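Local atomic coordinates of exported protein (Bacteroides fragilis, PDB entry 4I17), a protein that is of unknown function but, as an exported protein built of TPR repeats, probably serves as a helical scaffold for binding other proteins. Residues Phe196-Val200 against Val223-Ile227; Glu113-Ile118 against Asp145-Trp151. One frame throughout, in Å; residues are numbered along the deposited sequence.

Interaction 1: Phe196-Val200 against Val223-Ile227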
# COMPACT_ATOMS: atom_id res chain seq x y z
N PHE A 196 -16.65 20.94 2.93
CA PHE A 196 -17.87 20.21 2.52
C PHE A 196 -17.93 20.06 1.02
O PHE A 196 -18.35 19.01 0.53
CB PHE A 196 -19.15 20.90 3.03
CG PHE A 196 -19.36 20.88 4.54
CD1 PHE A 196 -19.09 19.73 5.29
CD2 PHE A 196 -19.81 22.01 5.21
CE1 PHE A 196 -19.32 19.70 6.68
CE2 PHE A 196 -20.04 21.99 6.59
CZ PHE A 196 -19.80 20.84 7.31
N LYS A 197 -17.51 21.09 0.27
CA LYS A 197 -17.53 20.97 -1.18
C LYS A 197 -16.50 19.93 -1.65
O LYS A 197 -16.82 19.15 -2.55
CB LYS A 197 -17.31 22.34 -1.82
CG LYS A 197 -18.61 23.15 -1.77
CD LYS A 197 -18.47 24.56 -2.29
CE LYS A 197 -19.79 25.29 -2.21
NZ LYS A 197 -19.65 26.73 -2.58
N LYS A 198 -15.32 19.84 -1.01
CA LYS A 198 -14.35 18.77 -1.38
C LYS A 198 -14.94 17.42 -1.07
O LYS A 198 -14.83 16.49 -1.89
CB LYS A 198 -13.03 18.91 -0.59
CG LYS A 198 -12.08 19.93 -1.17
CD LYS A 198 -10.83 20.05 -0.29
CE LYS A 198 -9.71 19.15 -0.75
NZ LYS A 198 -8.40 19.56 -0.19
N ALA A 199 -15.59 17.30 0.10
CA ALA A 199 -16.24 16.04 0.53
C ALA A 199 -17.31 15.58 -0.47
O ALA A 199 -17.32 14.40 -0.85
CB ALA A 199 -16.85 16.24 1.90
N VAL A 200 -18.20 16.49 -0.92
CA VAL A 200 -19.28 16.15 -1.86
C VAL A 200 -18.69 15.59 -3.16
O VAL A 200 -19.22 14.62 -3.73
CB VAL A 200 -20.20 17.37 -2.13
CG1 VAL A 200 -21.21 17.08 -3.25
CG2 VAL A 200 -20.92 17.79 -0.87
N VAL A 223 -23.64 15.40 3.52
CA VAL A 223 -22.73 16.53 3.24
C VAL A 223 -23.48 17.62 2.46
O VAL A 223 -23.40 18.79 2.84
CB VAL A 223 -21.40 16.15 2.55
CG1 VAL A 223 -20.43 17.34 2.60
CG2 VAL A 223 -20.75 14.94 3.22
N LYS A 224 -24.25 17.24 1.43
CA LYS A 224 -25.02 18.22 0.64
C LYS A 224 -25.95 19.04 1.53
O LYS A 224 -26.13 20.22 1.27
CB LYS A 224 -25.83 17.56 -0.48
CG LYS A 224 -24.97 17.05 -1.62
CD LYS A 224 -25.83 16.53 -2.76
CE LYS A 224 -24.97 15.90 -3.83
NZ LYS A 224 -25.79 15.28 -4.90
N ALA A 225 -26.50 18.44 2.60
CA ALA A 225 -27.39 19.15 3.53
C ALA A 225 -26.65 20.26 4.33
O ALA A 225 -27.29 21.15 4.89
CB ALA A 225 -28.01 18.17 4.51
N MSE A 226 -25.31 20.21 4.36
CA MSE A 226 -24.46 21.17 5.07
C MSE A 226 -24.09 22.36 4.20
O MSE A 226 -23.60 23.36 4.71
CB MSE A 226 -23.18 20.47 5.54
CG MSE A 226 -23.45 19.31 6.43
SE MSE A 226 -24.04 19.97 8.13
CE MSE A 226 -22.52 19.20 9.09
N ILE A 227 -24.28 22.25 2.90
CA ILE A 227 -23.96 23.31 1.94
C ILE A 227 -25.21 24.15 1.67
O ILE A 227 -25.53 25.04 2.46
CB ILE A 227 -23.37 22.72 0.63
CG1 ILE A 227 -22.11 21.91 0.94
CG2 ILE A 227 -23.08 23.81 -0.40
CD1 ILE A 227 -21.69 21.05 -0.12
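Val223 pushes its CG1 methyl into the hollow between Phe196, Ala199 and Val200, one turn of helix 182-209. Val223 CG1 lies 3.8 Å from Ala199 CB and also touches Phe196 CB and Val200 CG2, so three residues of the turn form its walls. CG1 is placed there by a chi1 of -168°, opposite the backbone N. A second bump comes from the C-terminal end: Ile227 CG1 rests against Phe196 CB, and its CD1 touches Val200 CG2. Val200 CG2 thus meets both Val223 CG1 and Ile227 CD1, from directions nearly at right angles. The Phe196 ring is covered on one face by selenomethionine Met226, whose CB stands 3.6 Å from the ring centroid and only 12° off its normal, a CH-pi contact. The chain then bends, bringing CE to 3.6 Å from Phe196 CZ while SE stays oblique to the ring, a Met-aromatic contact. The type I turn from Lys224 to Ile227 brings Ile227 back toward the helix. Tyr164 of helix 149-174 also packs on both Phe196 and Val223. Helices 182-209 and 214-224 form a helical hairpin at the C-terminal end of what is probably a TPR-type alpha-solenoid.

Interaction 2: Glu113-Ile118 against Asp145-Trp151. With SO4 (sulfate ion), chain D; SO4 (sulfate ion), chain B.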
# COMPACT_ATOMS: atom_id res chain seq x y z
N GLU A 113 -1.68 -4.59 -5.95
CA GLU A 113 -2.58 -3.44 -5.74
C GLU A 113 -3.16 -3.47 -4.34
O GLU A 113 -3.24 -2.40 -3.75
CB GLU A 113 -3.71 -3.36 -6.76
CG GLU A 113 -3.28 -2.87 -8.13
CD GLU A 113 -4.38 -2.36 -9.05
OE1 GLU A 113 -5.58 -2.48 -8.70
OE2 GLU A 113 -4.03 -1.81 -10.12
N LYS A 114 -3.53 -4.67 -3.81
CA LYS A 114 -4.09 -4.75 -2.46
C LYS A 114 -3.07 -4.27 -1.44
O LYS A 114 -3.41 -3.43 -0.63
CB LYS A 114 -4.57 -6.17 -2.10
CG LYS A 114 -5.86 -6.58 -2.79
CD LYS A 114 -6.20 -8.04 -2.46
CE LYS A 114 -7.53 -8.49 -3.03
NZ LYS A 114 -7.50 -8.61 -4.52
N LEU A 115 -1.81 -4.75 -1.50
CA LEU A 115 -0.78 -4.33 -0.54
C LEU A 115 -0.48 -2.83 -0.61
O LEU A 115 -0.32 -2.18 0.43
CB LEU A 115 0.50 -5.13 -0.78
CG LEU A 115 0.32 -6.64 -0.62
CD1 LEU A 115 1.52 -7.40 -1.20
CD2 LEU A 115 0.05 -7.01 0.83
N TYR A 116 -0.39 -2.30 -1.82
CA TYR A 116 -0.12 -0.88 -2.06
C TYR A 116 -1.24 -0.03 -1.45
O TYR A 116 -0.99 0.92 -0.71
CB TYR A 116 -0.05 -0.64 -3.58
CG TYR A 116 0.25 0.78 -3.98
CD1 TYR A 116 1.56 1.22 -4.15
CD2 TYR A 116 -0.78 1.70 -4.21
CE1 TYR A 116 1.84 2.53 -4.54
CE2 TYR A 116 -0.51 3.03 -4.54
CZ TYR A 116 0.80 3.42 -4.75
OH TYR A 116 1.08 4.71 -5.11
N ALA A 117 -2.47 -0.36 -1.81
CA ALA A 117 -3.61 0.40 -1.33
C ALA A 117 -3.76 0.25 0.18
O ALA A 117 -4.06 1.24 0.83
CB ALA A 117 -4.87 -0.05 -2.04
N ILE A 118 -3.54 -0.96 0.76
CA ILE A 118 -3.71 -1.12 2.22
C ILE A 118 -2.68 -0.24 2.94
O ILE A 118 -3.02 0.40 3.95
CB ILE A 118 -3.62 -2.63 2.62
CG1 ILE A 118 -4.95 -3.30 2.22
CG2 ILE A 118 -3.34 -2.82 4.15
CD1 ILE A 118 -4.86 -4.77 2.04
N ASP A 145 -4.33 5.60 -6.75
CA ASP A 145 -3.44 5.26 -7.89
C ASP A 145 -3.61 3.82 -8.40
O ASP A 145 -3.03 3.46 -9.43
CB ASP A 145 -1.95 5.46 -7.54
CG ASP A 145 -1.52 6.84 -7.08
OD1 ASP A 145 -2.25 7.82 -7.36
OD2 ASP A 145 -0.43 6.93 -6.44
N VAL A 146 -4.35 2.99 -7.68
CA VAL A 146 -4.62 1.61 -8.09
C VAL A 146 -5.63 1.65 -9.25
O VAL A 146 -6.41 2.61 -9.36
CB VAL A 146 -5.09 0.72 -6.91
CG1 VAL A 146 -3.99 0.55 -5.86
CG2 VAL A 146 -6.37 1.26 -6.28
N THR A 147 -5.63 0.62 -10.10
CA THR A 147 -6.55 0.58 -11.24
C THR A 147 -7.91 0.02 -10.83
O THR A 147 -8.89 0.29 -11.51
CB THR A 147 -5.96 -0.26 -12.40
OG1 THR A 147 -5.87 -1.62 -12.00
CG2 THR A 147 -4.60 0.24 -12.84
N SER A 148 -7.96 -0.73 -9.73
CA SER A 148 -9.17 -1.35 -9.20
C SER A 148 -10.20 -0.29 -8.83
O SER A 148 -9.87 0.58 -8.01
CB SER A 148 -8.82 -2.17 -7.97
OG SER A 148 -9.99 -2.52 -7.24
N LYS A 149 -11.42 -0.35 -9.42
CA LYS A 149 -12.50 0.60 -9.08
C LYS A 149 -12.94 0.44 -7.61
O LYS A 149 -13.29 1.41 -6.96
CB LYS A 149 -13.71 0.36 -10.00
CG LYS A 149 -13.51 0.82 -11.43
CD LYS A 149 -14.77 0.56 -12.31
CE LYS A 149 -15.99 1.36 -11.91
NZ LYS A 149 -17.21 0.92 -12.64
N LYS A 150 -12.92 -0.80 -7.09
CA LYS A 150 -13.32 -1.08 -5.70
C LYS A 150 -12.37 -0.41 -4.71
O LYS A 150 -12.83 0.24 -3.76
CB LYS A 150 -13.37 -2.61 -5.44
CG LYS A 150 -14.38 -3.38 -6.30
CD LYS A 150 -15.83 -2.97 -6.09
CE LYS A 150 -16.74 -3.43 -7.21
NZ LYS A 150 -18.11 -2.86 -7.07
N TRP A 151 -11.07 -0.56 -4.92
CA TRP A 151 -10.09 0.03 -4.02
C TRP A 151 -10.06 1.52 -4.17
O TRP A 151 -9.84 2.23 -3.18
CB TRP A 151 -8.72 -0.57 -4.27
CG TRP A 151 -8.65 -1.95 -3.71
CD1 TRP A 151 -9.02 -3.11 -4.34
CD2 TRP A 151 -8.33 -2.31 -2.36
NE1 TRP A 151 -8.91 -4.18 -3.46
CE2 TRP A 151 -8.46 -3.72 -2.25
CE3 TRP A 151 -7.97 -1.58 -1.21
CZ2 TRP A 151 -8.24 -4.40 -1.05
CZ3 TRP A 151 -7.66 -2.27 -0.05
CH2 TRP A 151 -7.81 -3.66 0.02
S SO4 D . -12.71 -3.86 -9.91
O1 SO4 D . -11.83 -4.13 -8.78
O2 SO4 D . -12.19 -2.78 -10.78
O3 SO4 D . -12.84 -5.09 -10.70
O4 SO4 D . -14.03 -3.47 -9.43
S SO4 B . -18.20 -4.27 -2.99
O1 SO4 B . -17.23 -3.45 -2.29
O2 SO4 B . -17.59 -5.54 -3.36
O3 SO4 B . -19.37 -4.52 -2.15
O4 SO4 B . -18.62 -3.55 -4.19
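Glu113 of helix 110-129 grips the loop that opens helix 149-174 in this TPR-type alpha-solenoid. Its side chain is extended beyond CG, which carries the carboxylate to the loop backbone. OE2 accepts two bonds from Thr147: OG1 at 2.6 Å on the syn side, and N at 2.9 Å from above the carboxylate plane, 45° out of it. OE1 takes Ser148 N at 3.1 Å, also syn, though bent to 143°. Three donors thus fix the carboxylate's rotation. Next to it the packing is close and apolar: Val146 CG1 lies against Tyr116 CD2 and Ala117 CB, and Ala117 CB meets Trp151 CE3 at 3.6 Å. The indole's six-membered ring continues outward to Ile118 CG1, while Lys114 crosses it at about a right angle, laying CG near CZ2; both residues are exposed. At the other border exposed Asp145 brings OD2 to 3.0 Å from Tyr116 OH, near the ring plane; OD2 also bonds weakly to His142. On the solvent side, Lys149 N and Ser148 OG bind a sulfate at the helix start, an ion probably from the crystallisation liquor. Ser148 is also the N-cap: its OG accepts from Trp151 N at 3.2 Å, with a nearly straight N-H...O angle of 171°.

The two contacts lie in series along the chain, their centres about 26 Å apart and their nearest atoms about 14 Å apart, and they do not touch. The centre of interaction 2 lies about 8 Å from the centre of the chain, that of interaction 1 about 28 Å. Interaction 2 joins helix 110-129 to the start of helix 149-174; interaction 1 joins helix 182-209 to the C-terminal residues 223-227. Both are partly buried, yet their chemistry differs: interaction 2 combines a buried carboxylate with backbone donors at a helix start, whereas interaction 1 is held by apolar contacts at a chain terminus. Helix 149-174 relates them, its beginning forming one side of interaction 2 and its Tyr164 packing on interaction 1.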